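Local coordinates for 3-oxoacyl-(Acyl-carrier protein) synthase (Burkholderia xenovorans, PDB 4EFI), which probably catalyses the condensation of acyl groups with carrier-bound malonyl units, as a thiolase-fold enzyme of the 3-oxoacyl-(acyl-carrier-protein) synthase III family, at residues A17-G21 / L341-L346; D68-K72 / L109-L113; L77-W83 / K148-L152. One frame throughout, in Å; residues are numbered along the deposited sequence.

Interaction 1. Residues A17-G21 / L341-L346; sequences ARIAG and LAVGPL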
loop_
_atom_site.group_PDB
_atom_site.type_symbol
_atom_site.label_atom_id
_atom_site.label_comp_id
_atom_site.label_asym_id
_atom_site.label_seq_id
_atom_site.Cartn_x
_atom_site.Cartn_y
_atom_site.Cartn_z
ATOM N N ALA A 17 -16.128 -9.553 9.963
ATOM C CA ALA A 17 -15.322 -8.353 10.161
ATOM C C ALA A 17 -15.545 -7.380 9.027
ATOM O O ALA A 17 -15.790 -7.804 7.897
ATOM C CB ALA A 17 -13.841 -8.712 10.225
ATOM N N ARG A 18 -15.444 -6.088 9.310
ATOM C CA ARG A 18 -15.644 -5.060 8.300
ATOM C C ARG A 18 -14.659 -3.926 8.494
ATOM O O ARG A 18 -14.170 -3.675 9.606
ATOM C CB ARG A 18 -17.073 -4.498 8.361
ATOM C CG ARG A 18 -17.436 -3.831 9.677
ATOM C CD ARG A 18 -18.896 -3.355 9.734
ATOM N NE ARG A 18 -19.121 -2.122 8.980
ATOM C CZ ARG A 18 -18.862 -0.901 9.441
ATOM N NH1 ARG A 18 -19.092 0.157 8.678
ATOM N NH2 ARG A 18 -18.365 -0.740 10.660
ATOM N N ILE A 19 -14.356 -3.241 7.401
ATOM C CA ILE A 19 -13.637 -1.994 7.469
ATOM C C ILE A 19 -14.575 -0.950 8.076
ATOM O O ILE A 19 -15.704 -0.753 7.604
ATOM C CB ILE A 19 -13.149 -1.541 6.086
ATOM C CG1 ILE A 19 -12.140 -2.546 5.540
ATOM C CG2 ILE A 19 -12.543 -0.153 6.173
ATOM C CD1 ILE A 19 -11.715 -2.292 4.097
ATOM N N ALA A 20 -14.102 -0.272 9.120
ATOM C CA ALA A 20 -14.888 0.730 9.827
ATOM C C ALA A 20 -14.483 2.175 9.506
ATOM O O ALA A 20 -15.242 3.100 9.798
ATOM C CB ALA A 20 -14.767 0.488 11.331
ATOM N N GLY A 21 -13.304 2.389 8.936
ATOM C CA GLY A 21 -12.824 3.732 8.628
ATOM C C GLY A 21 -11.417 3.665 8.091
ATOM O O GLY A 21 -10.710 2.675 8.364
ATOM N N LEU A 341 -14.413 -7.363 -1.521
ATOM C CA LEU A 341 -15.374 -7.267 -0.440
ATOM C C LEU A 341 -16.215 -5.988 -0.592
ATOM O O LEU A 341 -15.851 -5.060 -1.320
ATOM C CB LEU A 341 -14.685 -7.289 0.937
ATOM C CG LEU A 341 -13.989 -6.011 1.395
ATOM C CD1 LEU A 341 -13.483 -6.174 2.818
ATOM C CD2 LEU A 341 -12.849 -5.608 0.492
ATOM N N ALA A 342 -17.338 -5.966 0.118
ATOM C CA ALA A 342 -18.168 -4.776 0.272
ATOM C C ALA A 342 -17.609 -3.888 1.377
ATOM O O ALA A 342 -17.185 -4.366 2.436
ATOM C CB ALA A 342 -19.595 -5.171 0.574
ATOM N N VAL A 343 -17.609 -2.584 1.139
ATOM C CA VAL A 343 -17.119 -1.605 2.094
ATOM C C VAL A 343 -18.072 -0.417 2.180
ATOM O O VAL A 343 -18.461 0.140 1.158
ATOM C CB VAL A 343 -15.750 -1.077 1.674
ATOM C CG1 VAL A 343 -15.254 -0.053 2.674
ATOM C CG2 VAL A 343 -14.725 -2.224 1.491
ATOM N N GLY A 344 -18.468 -0.036 3.390
ATOM C CA GLY A 344 -19.261 1.159 3.588
ATOM C C GLY A 344 -20.752 0.887 3.699
ATOM O O GLY A 344 -21.201 -0.267 3.629
ATOM N N PRO A 345 -21.542 1.945 3.870
ATOM C CA PRO A 345 -21.062 3.331 3.918
ATOM C C PRO A 345 -20.182 3.647 5.111
ATOM O O PRO A 345 -20.361 3.058 6.182
ATOM C CB PRO A 345 -22.345 4.156 3.985
ATOM C CG PRO A 345 -23.394 3.228 4.482
ATOM C CD PRO A 345 -23.000 1.854 4.047
ATOM N N LEU A 346 -19.261 4.581 4.914
ATOM C CA LEU A 346 -18.330 5.015 5.948
ATOM C C LEU A 346 -18.319 6.522 6.024
ATOM O O LEU A 346 -18.166 7.186 4.999
ATOM C CB LEU A 346 -16.905 4.559 5.625
ATOM C CG LEU A 346 -16.617 3.071 5.479
ATOM C CD1 LEU A 346 -15.132 2.857 5.213
ATOM C CD2 LEU A 346 -17.084 2.317 6.713
HETATM O O HOH W 1 -17.533 -1.551 5.734
HETATM O O HOH W 2 -15.683 -4.071 4.980
#
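I19 and L346 interlock where the two sheets of the thiolase fold approach each other, one contributing strand 17-26 and the other the end of strand 335-343 with the loop that follows. No direct hydrogen bond joins the segments; the evidence for close fit lies in how side chains occupy each other's hollows. I19 is the bump on one side. Its CG2, anti to the backbone N (CG1 takes chi1 -64°), meets CD1 of L346 at 4.1 Å, and the two side chains cross nearly at a right angle. The longer CG1-CD1 arm reaches past this to the other strand, with CD1 lying 4.0 Å from CG2 of V343 and more loosely at 4.5 Å from CD1 of L341. I19 therefore fills the dip between L346 and the pair L341 and V343.

L346 is the answering bump. Its two methyls lie against the same side of strand 17-26: CD1 is near G21 N, while CD2 packs on the carbonyl oxygens of I19 (3.5 Å from I19 O) and A20. A cis peptide bond before P345 turns the loop ahead of it. I19 also packs on T180 and L182 of strand 176-184 and on L135 of helix 130-143, which places the contact beside that helix, where L341 meets M139.

The gap between the two backbones holds two waters. One donates to I19 O at 2.7 Å and accepts from G344 N at 2.9 Å; the second accepts from I19 N at 2.9 Å and donates to A342 O at 3.0 Å.

Interaction 2. Residues D68-K72 / L109-L113; sequences DLCRK and LQAEL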
loop_
_atom_site.group_PDB
_atom_site.type_symbol
_atom_site.label_atom_id
_atom_site.label_comp_id
_atom_site.label_asym_id
_atom_site.label_seq_id
_atom_site.Cartn_x
_atom_site.Cartn_y
_atom_site.Cartn_z
ATOM N N ASP A 68 5.350 7.920 12.129
ATOM C CA ASP A 68 4.756 9.213 12.494
ATOM C C ASP A 68 3.503 9.488 11.650
ATOM O O ASP A 68 2.496 10.002 12.153
ATOM C CB ASP A 68 5.739 10.368 12.265
ATOM C CG ASP A 68 6.955 10.347 13.173
ATOM O OD1 ASP A 68 6.825 9.934 14.361
ATOM O OD2 ASP A 68 8.029 10.764 12.689
ATOM N N LEU A 69 3.575 9.216 10.358
ATOM C CA LEU A 69 2.454 9.437 9.460
ATOM C C LEU A 69 1.290 8.568 9.857
ATOM O O LEU A 69 0.138 9.026 9.901
ATOM C CB LEU A 69 2.853 9.151 8.010
ATOM C CG LEU A 69 3.942 10.050 7.412
ATOM C CD1 LEU A 69 4.386 9.554 6.048
ATOM C CD2 LEU A 69 3.453 11.494 7.321
ATOM N N CYS A 70 1.560 7.301 10.156
ATOM C CA CYS A 70 0.513 6.407 10.644
ATOM C C CYS A 70 -0.055 6.834 11.982
ATOM O O CYS A 70 -1.261 6.708 12.187
ATOM C CB CYS A 70 1.014 4.967 10.750
ATOM S SG CYS A 70 1.427 4.199 9.143
ATOM N N ARG A 71 0.774 7.352 12.890
ATOM C CA ARG A 71 0.275 7.837 14.186
ATOM C C ARG A 71 -0.721 8.978 13.970
ATOM O O ARG A 71 -1.809 8.996 14.552
ATOM C CB ARG A 71 1.410 8.354 15.083
ATOM C CG ARG A 71 0.907 8.822 16.466
ATOM C CD ARG A 71 1.923 9.581 17.286
ATOM N NE ARG A 71 2.426 10.763 16.604
ATOM C CZ ARG A 71 3.642 10.899 16.059
ATOM N NH1 ARG A 71 4.567 9.942 16.110
ATOM N NH2 ARG A 71 3.940 12.036 15.454
ATOM N N LYS A 72 -0.375 9.949 13.134
ATOM C CA LYS A 72 -1.265 11.093 12.901
ATOM C C LYS A 72 -2.560 10.638 12.228
ATOM O O LYS A 72 -3.657 11.077 12.596
ATOM C CB LYS A 72 -0.537 12.134 12.039
ATOM C CG LYS A 72 0.625 12.767 12.780
ATOM C CD LYS A 72 1.493 13.614 11.862
ATOM C CE LYS A 72 2.565 14.364 12.654
ATOM N NZ LYS A 72 3.782 14.573 11.825
ATOM N N LEU A 109 3.897 2.868 18.299
ATOM C CA LEU A 109 2.513 3.262 18.037
ATOM C C LEU A 109 1.589 2.870 19.181
ATOM O O LEU A 109 0.693 3.641 19.559
ATOM C CB LEU A 109 2.033 2.660 16.729
ATOM C CG LEU A 109 2.580 3.315 15.460
ATOM C CD1 LEU A 109 2.457 2.394 14.276
ATOM C CD2 LEU A 109 1.832 4.628 15.171
ATOM N N GLN A 110 1.779 1.681 19.734
ATOM C CA GLN A 110 0.979 1.243 20.872
ATOM C C GLN A 110 1.097 2.261 22.010
ATOM O O GLN A 110 0.083 2.703 22.604
ATOM C CB GLN A 110 1.437 -0.160 21.301
ATOM C CG GLN A 110 0.758 -0.702 22.559
ATOM C CD GLN A 110 1.541 -0.406 23.816
ATOM O OE1 GLN A 110 2.745 -0.618 23.861
ATOM N NE2 GLN A 110 0.857 0.091 24.848
ATOM N N ALA A 111 2.317 2.652 22.343
ATOM C CA ALA A 111 2.518 3.610 23.420
ATOM C C ALA A 111 1.980 4.992 23.060
ATOM O O ALA A 111 1.301 5.608 23.867
ATOM C CB ALA A 111 3.990 3.684 23.834
ATOM N N GLU A 112 2.262 5.477 21.857
ATOM C CA GLU A 112 1.919 6.858 21.488
ATOM C C GLU A 112 0.409 7.035 21.352
ATOM O O GLU A 112 -0.102 8.133 21.576
ATOM C CB GLU A 112 2.632 7.265 20.197
ATOM C CG GLU A 112 4.134 7.472 20.386
ATOM C CD GLU A 112 4.901 7.876 19.123
ATOM O OE1 GLU A 112 4.380 7.721 17.997
ATOM O OE2 GLU A 112 6.055 8.335 19.281
ATOM N N LEU A 113 -0.302 5.964 20.994
ATOM C CA LEU A 113 -1.768 5.998 20.899
ATOM C C LEU A 113 -2.450 5.558 22.187
ATOM O O LEU A 113 -3.680 5.497 22.242
ATOM C CB LEU A 113 -2.255 5.150 19.718
ATOM C CG LEU A 113 -1.817 5.658 18.348
ATOM C CD1 LEU A 113 -2.155 4.650 17.282
ATOM C CD2 LEU A 113 -2.447 7.015 18.037
#
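A salt-bridge network of D68, R71 and E112 ties helix 66-81 to helix 105-112, with the R71 guanidinium in the middle. One nitrogen, NH1, makes both links. Across the contact it donates to E112 OE1 at 2.9 Å with an N-H...O angle of 158°; within its own helix it donates to D68 OD1, also at 2.9 Å. The E112 oxygen lies near the guanidinium plane, at its edge, yet is approached from above its own carboxylate plane, the two flat groups being turned 75° against each other. D68 OD1 is instead met on its anti side. The two carboxylate oxygens are 4.9 Å apart, D68 OD1 from E112 OE1, and the shared arginine would offset much of their mutual repulsion.

A bend at chi3 (58°) folds the R71 guanidinium back over its own helix, where D68 O lies over one face. The backbone CA and the first side-chain carbons of R71 lie against two leucines: L109 CD2 touches R71 CA at 3.7 Å and CB at 3.8 Å, and L113 CD2 lies 4.1 Å from R71 CG. The charged network thus borders an apolar seam. D68 is held from a second direction, its OD2 accepting from S65 N.

Toward the interior, C70 and L109 both pack on F93 of strand 90-94 and A153 of strand 149-156, so the helix pair rests side by side on these neighbouring strands of the six-stranded sheet.

Interaction 3. Residues L77-W83 / K148-L152; sequences LLAGLGW and KRVLL
W83 is sandwiched, with the guanidinium of R149 flat on one face of its indole and L81 CD1 over the opposite face. The two flat groups are almost parallel: the planes differ by 4° and the centres are 3.5 Å apart. R149 CZ stands 3.5 Å from the centroid of the five-membered ring of W83, a cation-pi contact, while R149 CD lies 3.6 Å from that of the six-membered ring, a CH-pi contact. Such double coverage follows from the shape of the arginine, whose chain runs straight from CG to NE (chi2 -179°, chi3 175°) and so spans the indole lengthwise. The guanidinium is also held from outside the contact: NE forms a salt bridge to E183 OE2 and NH1 a hydrogen bond to S87 OG.

W83 directly follows a Schellman motif that ends helix 66-81: G82 has positive phi, W83 N bonds L78 O at 3.2 Å and G82 N makes a weak bond to A79 O. Beside the stack, L151 turns its fork toward the leucines on the helix surface: CD2 meets L77 CD2 at 4.1 Å, and CD1 meets L78 CD2 at 4.2 Å.

The contact packs the C-terminal end of helix 66-81 on one face of the six-stranded sheet, with L77 also reaching V23 and M179 of strands 17-26 and 176-184; on the sheet's other face V150 and L152 pack against helix 130-143.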
loop_
_atom_site.group_PDB
_atom_site.type_symbol
_atom_site.label_atom_id
_atom_site.label_comp_id
_atom_site.label_asym_id
_atom_site.label_seq_id
_atom_site.Cartn_x
_atom_site.Cartn_y
_atom_site.Cartn_z
ATOM N N LEU A 77 -8.324 9.069 12.841
ATOM C CA LEU A 77 -9.261 7.970 12.679
ATOM C C LEU A 77 -10.000 7.643 13.980
ATOM O O LEU A 77 -11.228 7.523 14.006
ATOM C CB LEU A 77 -8.504 6.741 12.196
ATOM C CG LEU A 77 -9.267 5.418 12.083
ATOM C CD1 LEU A 77 -10.317 5.448 10.992
ATOM C CD2 LEU A 77 -8.290 4.264 11.835
ATOM N N LEU A 78 -9.245 7.492 15.063
ATOM C CA LEU A 78 -9.845 7.168 16.348
ATOM C C LEU A 78 -10.781 8.277 16.814
ATOM O O LEU A 78 -11.852 8.006 17.375
ATOM C CB LEU A 78 -8.781 6.901 17.414
ATOM C CG LEU A 78 -7.955 5.630 17.200
ATOM C CD1 LEU A 78 -6.762 5.605 18.116
ATOM C CD2 LEU A 78 -8.795 4.367 17.363
ATOM N N ALA A 79 -10.381 9.532 16.630
ATOM C CA ALA A 79 -11.237 10.650 17.013
ATOM C C ALA A 79 -12.510 10.641 16.206
ATOM O O ALA A 79 -13.578 10.893 16.742
ATOM C CB ALA A 79 -10.500 11.961 16.825
ATOM N N GLY A 80 -12.416 10.411 14.906
ATOM C CA GLY A 80 -13.598 10.360 14.065
ATOM C C GLY A 80 -14.558 9.250 14.431
ATOM O O GLY A 80 -15.769 9.438 14.449
ATOM N N LEU A 81 -14.031 8.069 14.670
ATOM C CA LEU A 81 -14.844 6.923 15.046
ATOM C C LEU A 81 -15.380 7.030 16.462
ATOM O O LEU A 81 -16.381 6.399 16.781
ATOM C CB LEU A 81 -14.032 5.630 14.938
ATOM C CG LEU A 81 -13.738 5.211 13.504
ATOM C CD1 LEU A 81 -12.753 4.046 13.481
ATOM C CD2 LEU A 81 -14.996 4.845 12.745
ATOM N N GLY A 82 -14.686 7.780 17.317
ATOM C CA GLY A 82 -15.022 7.823 18.732
ATOM C C GLY A 82 -14.639 6.556 19.458
ATOM O O GLY A 82 -15.240 6.222 20.489
ATOM N N TRP A 83 -13.621 5.858 18.963
ATOM C CA TRP A 83 -13.132 4.659 19.620
ATOM C C TRP A 83 -12.165 5.035 20.740
ATOM O O TRP A 83 -11.174 5.737 20.493
ATOM C CB TRP A 83 -12.403 3.784 18.607
ATOM C CG TRP A 83 -13.291 3.004 17.693
ATOM C CD1 TRP A 83 -14.629 3.108 17.563
ATOM C CD2 TRP A 83 -12.874 1.980 16.781
ATOM N NE1 TRP A 83 -15.093 2.211 16.628
ATOM C CE2 TRP A 83 -14.024 1.507 16.132
ATOM C CE3 TRP A 83 -11.637 1.421 16.454
ATOM C CZ2 TRP A 83 -13.979 0.488 15.168
ATOM C CZ3 TRP A 83 -11.600 0.399 15.502
ATOM C CH2 TRP A 83 -12.758 -0.055 14.881
ATOM N N LYS A 148 -11.675 -7.762 18.600
ATOM C CA LYS A 148 -12.923 -7.151 18.144
ATOM C C LYS A 148 -12.639 -5.883 17.339
ATOM O O LYS A 148 -13.421 -5.526 16.455
ATOM C CB LYS A 148 -13.847 -6.790 19.317
ATOM N N ARG A 149 -11.551 -5.189 17.667
ATOM C CA ARG A 149 -11.133 -3.974 16.965
ATOM C C ARG A 149 -9.641 -4.065 16.677
ATOM O O ARG A 149 -8.838 -4.322 17.562
ATOM C CB ARG A 149 -11.447 -2.708 17.785
ATOM C CG ARG A 149 -12.900 -2.415 17.880
ATOM C CD ARG A 149 -13.169 -1.151 18.684
ATOM N NE ARG A 149 -14.587 -0.802 18.663
ATOM C CZ ARG A 149 -15.157 0.115 19.432
ATOM N NH1 ARG A 149 -14.433 0.778 20.306
ATOM N NH2 ARG A 149 -16.455 0.354 19.317
ATOM N N VAL A 150 -9.285 -3.831 15.416
ATOM C CA VAL A 150 -7.920 -3.946 14.908
ATOM C C VAL A 150 -7.577 -2.670 14.153
ATOM O O VAL A 150 -8.399 -2.169 13.374
ATOM C CB VAL A 150 -7.747 -5.169 13.978
ATOM C CG1 VAL A 150 -6.346 -5.215 13.372
ATOM C CG2 VAL A 150 -8.043 -6.460 14.744
ATOM N N LEU A 151 -6.377 -2.149 14.393
ATOM C CA LEU A 151 -5.818 -1.047 13.612
ATOM C C LEU A 151 -4.709 -1.563 12.702
ATOM O O LEU A 151 -3.800 -2.270 13.140
ATOM C CB LEU A 151 -5.248 0.042 14.531
ATOM C CG LEU A 151 -6.292 0.749 15.402
ATOM C CD1 LEU A 151 -5.599 1.818 16.233
ATOM C CD2 LEU A 151 -7.374 1.381 14.551
ATOM N N LEU A 152 -4.809 -1.201 11.417
ATOM C CA LEU A 152 -3.790 -1.507 10.441
ATOM C C LEU A 152 -3.082 -0.229 10.070
ATOM O O LEU A 152 -3.662 0.651 9.420
ATOM C CB LEU A 152 -4.383 -2.140 9.179
ATOM C CG LEU A 152 -5.313 -3.327 9.364
ATOM C CD1 LEU A 152 -5.906 -3.697 8.016
ATOM C CD2 LEU A 152 -4.600 -4.494 10.002
#

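How the interactions relate
Along the chain, interactions 2 and 3 both fall inside the long loop closed by interaction 1, and their own segments alternate. They share helix 66-81, interaction 2 nearer its start and interaction 3 at its end, with centres 12 Å apart and nearest atoms about 5 Å apart. Interactions 1 and 3 touch directly: A20 CB meets W83 CZ2 at 3.9 Å and G21 C meets L77 CD1 at 3.6 Å, through strand 17-26. Interactions 1 and 2 lie 22 Å apart between centres, without contact. Together they trace a path from the five-stranded sheet, through the six-stranded sheet, to its outer helices, consistent with the layered thiolase fold.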